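Periplasmic binding protein/LacI transcriptional regulator (Burkholderia graminis C4D1M, PDB 5HQJ) probably serves as the sugar-binding component of an ABC transporter, and holds D-arabinose between its two lobes. Local coordinates at residues K27-A32 with H84-A89; A32-V37 with S71-I76. All blocks are in the same frame, centred on the assembly; numbering follows the deposited sequence.

In the fold
Both contacts use strand 30-34 in the six-stranded parallel sheet of one lobe, share A32 and are largely buried, yet they work by different chemistry. Contact 1 lies at the N-terminal ends of two inner strands, on the side of the lobe away from the sugar, where backbone bonds and one aspartate side chain join strand 30-34 edge to edge with strand 87-90. Contact 2, its centre about 15 Å from that of contact 1, lies where the strand leaves the sheet toward the sugar; side chains of helix 71-82 meet it there, and a single weak hydrogen bond supplements apolar packing. I34 joins contact 2 to contact 1: its N probably bonds to A89 O, while its CD1 packs on I88 CG2.

Contact 1: residues K27-A32 with H84-A89; sequences KDISVA and HVDGIA
The carbonyl oxygen S30 O is gripped by two successive amides at the start of a parallel beta pairing, in which strands 30-32 and 87-89 run side by side in the Rossmann-like sheet of a periplasmic binding protein lobe. D86 N reaches S30 O at 2.9 Å, and G87 N adds a weak bond to it at 3.2 Å. The aspartate returns the favour through its side chain: with CG beside its own backbone N (chi1 -59°), the carboxylate turns toward S30, and OD1 accepts S30 N at 2.9 Å through its anti lone pair. It thus takes the place of a backbone carbonyl just before the regular ladder begins. OD2 of the same carboxylate forms a salt bridge with K24, so both oxygens have partners.

Further along, A32 N donates to G87 O at 2.9 Å, and the same oxygen receives a CA-H...O contact from V31. V31 pairs with G87, and its side chain lies on the face where G87 has none. On the other face are A32 and I88, both covered by L80 of helix 71-82. I88 CA points its hydrogen at A32 O from 3.4 Å, while A89 N meets this oxygen at 2.9 Å, close to straight at both ends, with a C=O...N angle of 165°.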
ATOM      1  N   LYS A  27      29.883   8.178   1.825  1.00 43.01           N
ATOM      2  CA  LYS A  27      29.829   8.550   0.418  1.00 42.06           C
ATOM      3  C   LYS A  27      30.062   7.353  -0.506  1.00 52.02           C
ATOM      4  O   LYS A  27      29.648   7.374  -1.669  1.00 64.10           O
ATOM      5  CB  LYS A  27      30.856   9.644   0.120  1.00 57.70           C
ATOM      6  CG  LYS A  27      32.300   9.221   0.342  1.00 57.91           C
ATOM      7  CD  LYS A  27      33.266  10.260  -0.197  1.00 60.45           C
ATOM      8  CE  LYS A  27      34.684   9.723  -0.199  1.00 70.62           C
ATOM      9  NZ  LYS A  27      35.660  10.704   0.354  1.00 89.14           N
ATOM     10  N   ASP A  28      30.716   6.313   0.007  1.00 46.41           N
ATOM     11  CA  ASP A  28      30.915   5.082  -0.765  1.00 48.88           C
ATOM     12  C   ASP A  28      29.733   4.117  -0.639  1.00 47.20           C
ATOM     13  O   ASP A  28      29.682   3.092  -1.337  1.00 37.05           O
ATOM     14  CB  ASP A  28      32.197   4.366  -0.323  1.00 41.96           C
ATOM     15  CG  ASP A  28      33.420   5.245  -0.431  1.00 48.01           C
ATOM     16  OD1 ASP A  28      33.538   5.979  -1.440  1.00 46.84           O
ATOM     17  OD2 ASP A  28      34.255   5.204   0.501  1.00 47.60           O
ATOM     18  N   ILE A  29      28.787   4.440   0.243  1.00 51.12           N
ATOM     19  CA  ILE A  29      27.607   3.603   0.425  1.00 41.04           C
ATOM     20  C   ILE A  29      26.588   3.897  -0.647  1.00 33.01           C
ATOM     21  O   ILE A  29      26.297   5.052  -0.966  1.00 37.23           O
ATOM     22  CB  ILE A  29      26.950   3.798   1.792  1.00 34.57           C
ATOM     23  CG1 ILE A  29      27.914   3.397   2.902  1.00 34.09           C
ATOM     24  CG2 ILE A  29      25.677   2.937   1.916  1.00 27.81           C
ATOM     25  CD1 ILE A  29      27.389   3.667   4.309  1.00 28.77           C
ATOM     26  N   SER A  30      26.040   2.824  -1.189  1.00 30.10           N
ATOM     27  CA  SER A  30      25.083   2.891  -2.270  1.00 31.63           C
ATOM     28  C   SER A  30      23.864   2.081  -1.874  1.00 41.71           C
ATOM     29  O   SER A  30      23.987   0.891  -1.540  1.00 28.87           O
ATOM     30  CB  SER A  30      25.693   2.345  -3.562  1.00 42.97           C
ATOM     31  OG  SER A  30      24.941   2.733  -4.691  1.00 52.30           O
ATOM     32  N   VAL A  31      22.700   2.732  -1.911  1.00 33.10           N
ATOM     33  CA  VAL A  31      21.423   2.094  -1.605  1.00 27.15           C
ATOM     34  C   VAL A  31      20.413   2.373  -2.701  1.00 24.01           C
ATOM     35  O   VAL A  31      20.401   3.444  -3.306  1.00 23.56           O
ATOM     36  CB  VAL A  31      20.851   2.573  -0.246  1.00 26.19           C
ATOM     37  CG1 VAL A  31      21.820   2.218   0.862  1.00 27.31           C
ATOM     38  CG2 VAL A  31      20.527   4.086  -0.241  1.00 27.15           C
ATOM     39  N   ALA A  32      19.548   1.404  -2.914  1.00 23.86           N
ATOM     40  CA  ALA A  32      18.537   1.453  -3.936  1.00 23.41           C
ATOM     41  C   ALA A  32      17.175   1.141  -3.312  1.00 26.07           C
ATOM     42  O   ALA A  32      17.070   0.228  -2.490  1.00 25.05           O
ATOM     43  CB  ALA A  32      18.864   0.474  -5.056  1.00 25.41           C
ATOM     44  N   HIS A  84      27.459  -4.104  -7.329  1.00 42.57           N
ATOM     45  CA  HIS A  84      28.000  -4.191  -5.982  1.00 48.30           C
ATOM     46  C   HIS A  84      27.399  -3.090  -5.106  1.00 43.52           C
ATOM     47  O   HIS A  84      28.099  -2.491  -4.279  1.00 44.72           O
ATOM     48  CB  HIS A  84      29.532  -4.073  -5.984  1.00 58.85           C
ATOM     49  CG  HIS A  84      30.235  -5.163  -6.733  1.00 61.23           C
ATOM     50  ND1 HIS A  84      31.557  -5.064  -7.112  1.00 77.41           N
ATOM     51  CD2 HIS A  84      29.809  -6.371  -7.172  1.00 60.57           C
ATOM     52  CE1 HIS A  84      31.913  -6.161  -7.754  1.00 80.09           C
ATOM     53  NE2 HIS A  84      30.870  -6.971  -7.805  1.00 72.76           N
ATOM     54  N   VAL A  85      26.114  -2.800  -5.290  1.00 37.37           N
ATOM     55  CA  VAL A  85      25.465  -1.831  -4.410  1.00 41.66           C
ATOM     56  C   VAL A  85      25.304  -2.493  -3.062  1.00 36.41           C
ATOM     57  O   VAL A  85      25.334  -3.723  -2.942  1.00 36.15           O
ATOM     58  CB  VAL A  85      24.104  -1.328  -4.937  1.00 52.69           C
ATOM     59  CG1 VAL A  85      24.252  -0.813  -6.367  1.00 73.54           C
ATOM     60  CG2 VAL A  85      23.008  -2.400  -4.826  1.00 35.35           C
ATOM     61  N   ASP A  86      25.152  -1.666  -2.041  1.00 34.57           N
ATOM     62  CA  ASP A  86      25.304  -2.128  -0.678  1.00 39.56           C
ATOM     63  C   ASP A  86      23.978  -2.528  -0.034  1.00 31.00           C
ATOM     64  O   ASP A  86      23.953  -3.397   0.845  1.00 35.59           O
ATOM     65  CB  ASP A  86      25.999  -1.035   0.137  1.00 32.29           C
ATOM     66  CG  ASP A  86      27.365  -0.693  -0.424  1.00 41.65           C
ATOM     67  OD1 ASP A  86      27.517   0.388  -1.020  1.00 33.84           O
ATOM     68  OD2 ASP A  86      28.283  -1.535  -0.300  1.00 51.06           O
ATOM     69  N   GLY A  87      22.890  -1.905  -0.487  1.00 29.29           N
ATOM     70  CA  GLY A  87      21.585  -2.121   0.110  1.00 31.40           C
ATOM     71  C   GLY A  87      20.438  -1.974  -0.861  1.00 33.17           C
ATOM     72  O   GLY A  87      20.467  -1.136  -1.757  1.00 28.29           O
ATOM     73  N   ILE A  88      19.417  -2.802  -0.664  1.00 26.13           N
ATOM     74  CA  ILE A  88      18.206  -2.795  -1.467  1.00 25.38           C
ATOM     75  C   ILE A  88      16.976  -2.857  -0.569  1.00 27.69           C
ATOM     76  O   ILE A  88      16.829  -3.784   0.241  1.00 28.80           O
ATOM     77  CB  ILE A  88      18.140  -3.986  -2.428  1.00 27.20           C
ATOM     78  CG1 ILE A  88      19.373  -4.020  -3.331  1.00 29.13           C
ATOM     79  CG2 ILE A  88      16.840  -3.933  -3.233  1.00 28.53           C
ATOM     80  CD1 ILE A  88      19.483  -5.285  -4.163  1.00 31.18           C
ATOM     81  N   ALA A  89      16.087  -1.892  -0.743  1.00 27.35           N
ATOM     82  CA  ALA A  89      14.766  -1.926  -0.127  1.00 20.44           C
ATOM     83  C   ALA A  89      13.737  -2.015  -1.239  1.00 27.78           C
ATOM     84  O   ALA A  89      13.802  -1.267  -2.233  1.00 21.49           O
ATOM     85  CB  ALA A  89      14.520  -0.693   0.738  1.00 21.05           C
TER

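Contact 2: residues A32-V37 with S71-I76; sequences AVIPKV and STQVQI. With 64K (alpha-D-arabinopyranose), chain B.
With chi1 at -85° and the rest of its chain extended, Q73 carries its amide away from helix 71-76 to the end of strand 32-34; in I34, chi1 of -53° sets CG1 beside the backbone N and leaves CG2 anti to it, offering two separate branches to the helix. CG2 meets the glutamine, 3.7 Å from Q73 NE2, and the two side chains cross obliquely. The other branch, extended through CG1, carries I34 CD1 to within 3.8 Å of I76 CG2. These two isoleucines slide past each other in opposite directions, and their contact is methyl to methyl.

The amide nitrogen has two carbonyl acceptors. Its stronger bond goes to S91 O, just beyond strand 87-90; the bond to P35 O, at 3.3 Å from Q73 NE2, is weak. One side chain from the helix therefore links the ends of two neighbouring strands, and the two acceptors should limit rotation of its amide.

P35 and K36 continue from strand to sugar. CB of K36 points away from the helix, and its extended chain takes NZ to the arabinose, where K36 NZ gives O1 a weak hydrogen bond at 3.2 Å. N164 OD1 is a stronger partner for that NZ, and the same residue also binds the sugar through ND2, so lysine and asparagine form a small network around the ligand. K36 O is in turn held by N93 ND2. A helix packed against a parallel strand, with a ligand-binding residue in the loop that follows the strand's C-terminal end, is the Rossmann-like design of periplasmic binding proteins, here contributing K36 to the arabinose pocket between the lobes.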
ATOM      1  N   ALA A  32      19.548   1.404  -2.914  1.00 23.86           N
ATOM      2  CA  ALA A  32      18.537   1.453  -3.936  1.00 23.41           C
ATOM      3  C   ALA A  32      17.175   1.141  -3.312  1.00 26.07           C
ATOM      4  O   ALA A  32      17.070   0.228  -2.490  1.00 25.05           O
ATOM      5  CB  ALA A  32      18.864   0.474  -5.056  1.00 25.41           C
ATOM      6  N   VAL A  33      16.158   1.915  -3.692  1.00 21.28           N
ATOM      7  CA  VAL A  33      14.798   1.686  -3.228  1.00 19.24           C
ATOM      8  C   VAL A  33      13.861   1.507  -4.409  1.00 20.61           C
ATOM      9  O   VAL A  33      13.899   2.289  -5.371  1.00 21.68           O
ATOM     10  CB  VAL A  33      14.318   2.836  -2.334  1.00 19.70           C
ATOM     11  CG1 VAL A  33      12.974   2.495  -1.742  1.00 19.36           C
ATOM     12  CG2 VAL A  33      15.301   3.094  -1.216  1.00 17.90           C
ATOM     13  N   ILE A  34      13.034   0.468  -4.330  1.00 21.52           N
ATOM     14  CA  ILE A  34      12.213   0.000  -5.449  1.00 20.80           C
ATOM     15  C   ILE A  34      10.754   0.031  -5.070  1.00 20.32           C
ATOM     16  O   ILE A  34      10.350  -0.698  -4.139  1.00 19.51           O
ATOM     17  CB  ILE A  34      12.575  -1.476  -5.852  1.00 22.77           C
ATOM     18  CG1 ILE A  34      14.077  -1.598  -6.110  1.00 24.06           C
ATOM     19  CG2 ILE A  34      11.746  -1.955  -7.074  1.00 25.18           C
ATOM     20  CD1 ILE A  34      14.585  -3.024  -6.233  1.00 25.97           C
ATOM     21  N   PRO A  35       9.955   0.859  -5.757  1.00 19.18           N
ATOM     22  CA  PRO A  35       8.511   0.769  -5.545  1.00 18.59           C
ATOM     23  C   PRO A  35       7.899  -0.380  -6.333  1.00 21.69           C
ATOM     24  O   PRO A  35       8.623  -1.049  -7.079  1.00 22.48           O
ATOM     25  CB  PRO A  35       8.011   2.118  -6.074  1.00 17.69           C
ATOM     26  CG  PRO A  35       8.931   2.387  -7.217  1.00 24.89           C
ATOM     27  CD  PRO A  35      10.280   1.967  -6.690  1.00 19.06           C
ATOM     28  N   LYS A  36       6.595  -0.571  -6.202  1.00 19.81           N
ATOM     29  CA  LYS A  36       5.917  -1.589  -7.010  1.00 21.25           C
ATOM     30  C   LYS A  36       5.939  -1.150  -8.475  1.00 30.76           C
ATOM     31  O   LYS A  36       5.961  -1.986  -9.377  1.00 25.17           O
ATOM     32  CB  LYS A  36       4.477  -1.815  -6.538  1.00 20.80           C
ATOM     33  CG  LYS A  36       4.339  -2.698  -5.255  1.00 20.55           C
ATOM     34  CD  LYS A  36       2.859  -2.934  -4.899  1.00 29.94           C
ATOM     35  CE  LYS A  36       2.675  -3.724  -3.597  1.00 23.40           C
ATOM     36  NZ  LYS A  36       1.252  -4.117  -3.401  1.00 23.60           N
ATOM     37  N   VAL A  37       5.918   0.169  -8.678  1.00 24.18           N
ATOM     38  CA  VAL A  37       5.892   0.794 -10.007  1.00 30.51           C
ATOM     39  C   VAL A  37       5.760   2.290  -9.786  1.00 39.88           C
ATOM     40  O   VAL A  37       5.511   2.717  -8.667  1.00 23.65           O
ATOM     41  CB  VAL A  37       4.705   0.349 -10.894  1.00 28.19           C
ATOM     42  CG1 VAL A  37       5.076  -0.791 -11.886  1.00 24.52           C
ATOM     43  CG2 VAL A  37       3.449   0.031 -10.046  1.00 26.73           C
ATOM     44  N   SER A  71       8.870 -10.658 -12.935  1.00 39.46           N
ATOM     45  CA  SER A  71      10.108 -10.750 -13.693  1.00 42.77           C
ATOM     46  C   SER A  71      10.791  -9.390 -13.761  1.00 37.18           C
ATOM     47  O   SER A  71      12.018  -9.298 -13.790  1.00 47.53           O
ATOM     48  CB  SER A  71       9.839 -11.263 -15.111  1.00 41.84           C
ATOM     49  OG  SER A  71       8.531 -11.802 -15.204  1.00 63.44           O
ATOM     50  N   THR A  72       9.994  -8.327 -13.802  1.00 38.26           N
ATOM     51  CA  THR A  72      10.536  -6.987 -13.948  1.00 37.73           C
ATOM     52  C   THR A  72      11.390  -6.589 -12.735  1.00 35.70           C
ATOM     53  O   THR A  72      12.412  -5.915 -12.882  1.00 41.44           O
ATOM     54  CB  THR A  72       9.431  -5.943 -14.109  1.00 45.02           C
ATOM     55  OG1 THR A  72       8.465  -6.377 -15.083  1.00 45.05           O
ATOM     56  CG2 THR A  72      10.058  -4.611 -14.528  1.00 36.34           C
ATOM     57  N   GLN A  73      10.971  -7.014 -11.547  1.00 36.63           N
ATOM     58  CA  GLN A  73      11.717  -6.678 -10.330  1.00 31.50           C
ATOM     59  C   GLN A  73      12.913  -7.609 -10.123  1.00 35.29           C
ATOM     60  O   GLN A  73      13.889  -7.221  -9.500  1.00 34.98           O
ATOM     61  CB  GLN A  73      10.801  -6.705  -9.094  1.00 30.85           C
ATOM     62  CG  GLN A  73      10.012  -5.394  -8.838  1.00 27.96           C
ATOM     63  CD  GLN A  73       9.165  -5.456  -7.566  1.00 26.60           C
ATOM     64  OE1 GLN A  73       8.781  -6.526  -7.124  1.00 27.23           O
ATOM     65  NE2 GLN A  73       8.890  -4.299  -6.972  1.00 24.78           N
ATOM     66  N   VAL A  74      12.867  -8.825 -10.666  1.00 36.99           N
ATOM     67  CA  VAL A  74      14.048  -9.688 -10.603  1.00 36.72           C
ATOM     68  C   VAL A  74      15.189  -9.061 -11.418  1.00 37.50           C
ATOM     69  O   VAL A  74      16.324  -8.990 -10.953  1.00 37.90           O
ATOM     70  CB  VAL A  74      13.746 -11.133 -11.108  1.00 40.35           C
ATOM     71  CG1 VAL A  74      14.992 -12.012 -11.039  1.00 44.34           C
ATOM     72  CG2 VAL A  74      12.642 -11.754 -10.275  1.00 38.05           C
ATOM     73  N   GLN A  75      14.885  -8.588 -12.624  1.00 45.89           N
ATOM     74  CA  GLN A  75      15.909  -7.980 -13.466  1.00 43.01           C
ATOM     75  C   GLN A  75      16.586  -6.825 -12.743  1.00 37.11           C
ATOM     76  O   GLN A  75      17.814  -6.693 -12.794  1.00 46.55           O
ATOM     77  CB  GLN A  75      15.312  -7.497 -14.796  1.00 47.12           C
ATOM     78  CG  GLN A  75      15.140  -8.605 -15.817  1.00 70.04           C
ATOM     79  CD  GLN A  75      16.455  -9.290 -16.152  1.00 72.89           C
ATOM     80  OE1 GLN A  75      17.439  -8.631 -16.495  1.00 72.40           O
ATOM     81  NE2 GLN A  75      16.487 -10.619 -16.020  1.00 65.13           N
ATOM     82  N   ILE A  76      15.801  -6.015 -12.035  1.00 44.04           N
ATOM     83  CA  ILE A  76      16.357  -4.861 -11.323  1.00 44.88           C
ATOM     84  C   ILE A  76      17.341  -5.281 -10.236  1.00 33.86           C
ATOM     85  O   ILE A  76      18.396  -4.667 -10.070  1.00 35.76           O
ATOM     86  CB  ILE A  76      15.258  -4.000 -10.688  1.00 42.21           C
ATOM     87  CG1 ILE A  76      14.455  -3.295 -11.781  1.00 39.66           C
ATOM     88  CG2 ILE A  76      15.882  -2.955  -9.756  1.00 38.31           C
ATOM     89  CD1 ILE A  76      13.228  -2.549 -11.276  1.00 36.33           C
TER
HETATM   90  O2  64K B 401       0.161   0.009   0.339  1.00 16.25           O
HETATM   91  C2  64K B 401      -0.351   0.013  -1.036  1.00 23.94           C
HETATM   92  C3  64K B 401      -1.078   1.303  -1.238  1.00 16.72           C
HETATM   93  O3  64K B 401      -2.320   1.231  -0.574  1.00 17.68           O
HETATM   94  C4  64K B 401      -1.397   1.558  -2.707  1.00 25.40           C
HETATM   95  O4  64K B 401      -2.377   0.633  -3.214  1.00 27.04           O
HETATM   96  C5  64K B 401      -0.187   1.403  -3.511  1.00 16.43           C
HETATM   97  O5  64K B 401       0.281   0.037  -3.394  1.00 16.05           O
HETATM   98  C1  64K B 401       0.794  -0.101  -2.003  1.00 22.94           C
HETATM   99  O1  64K B 401       1.357  -1.349  -1.871  1.00 12.46           O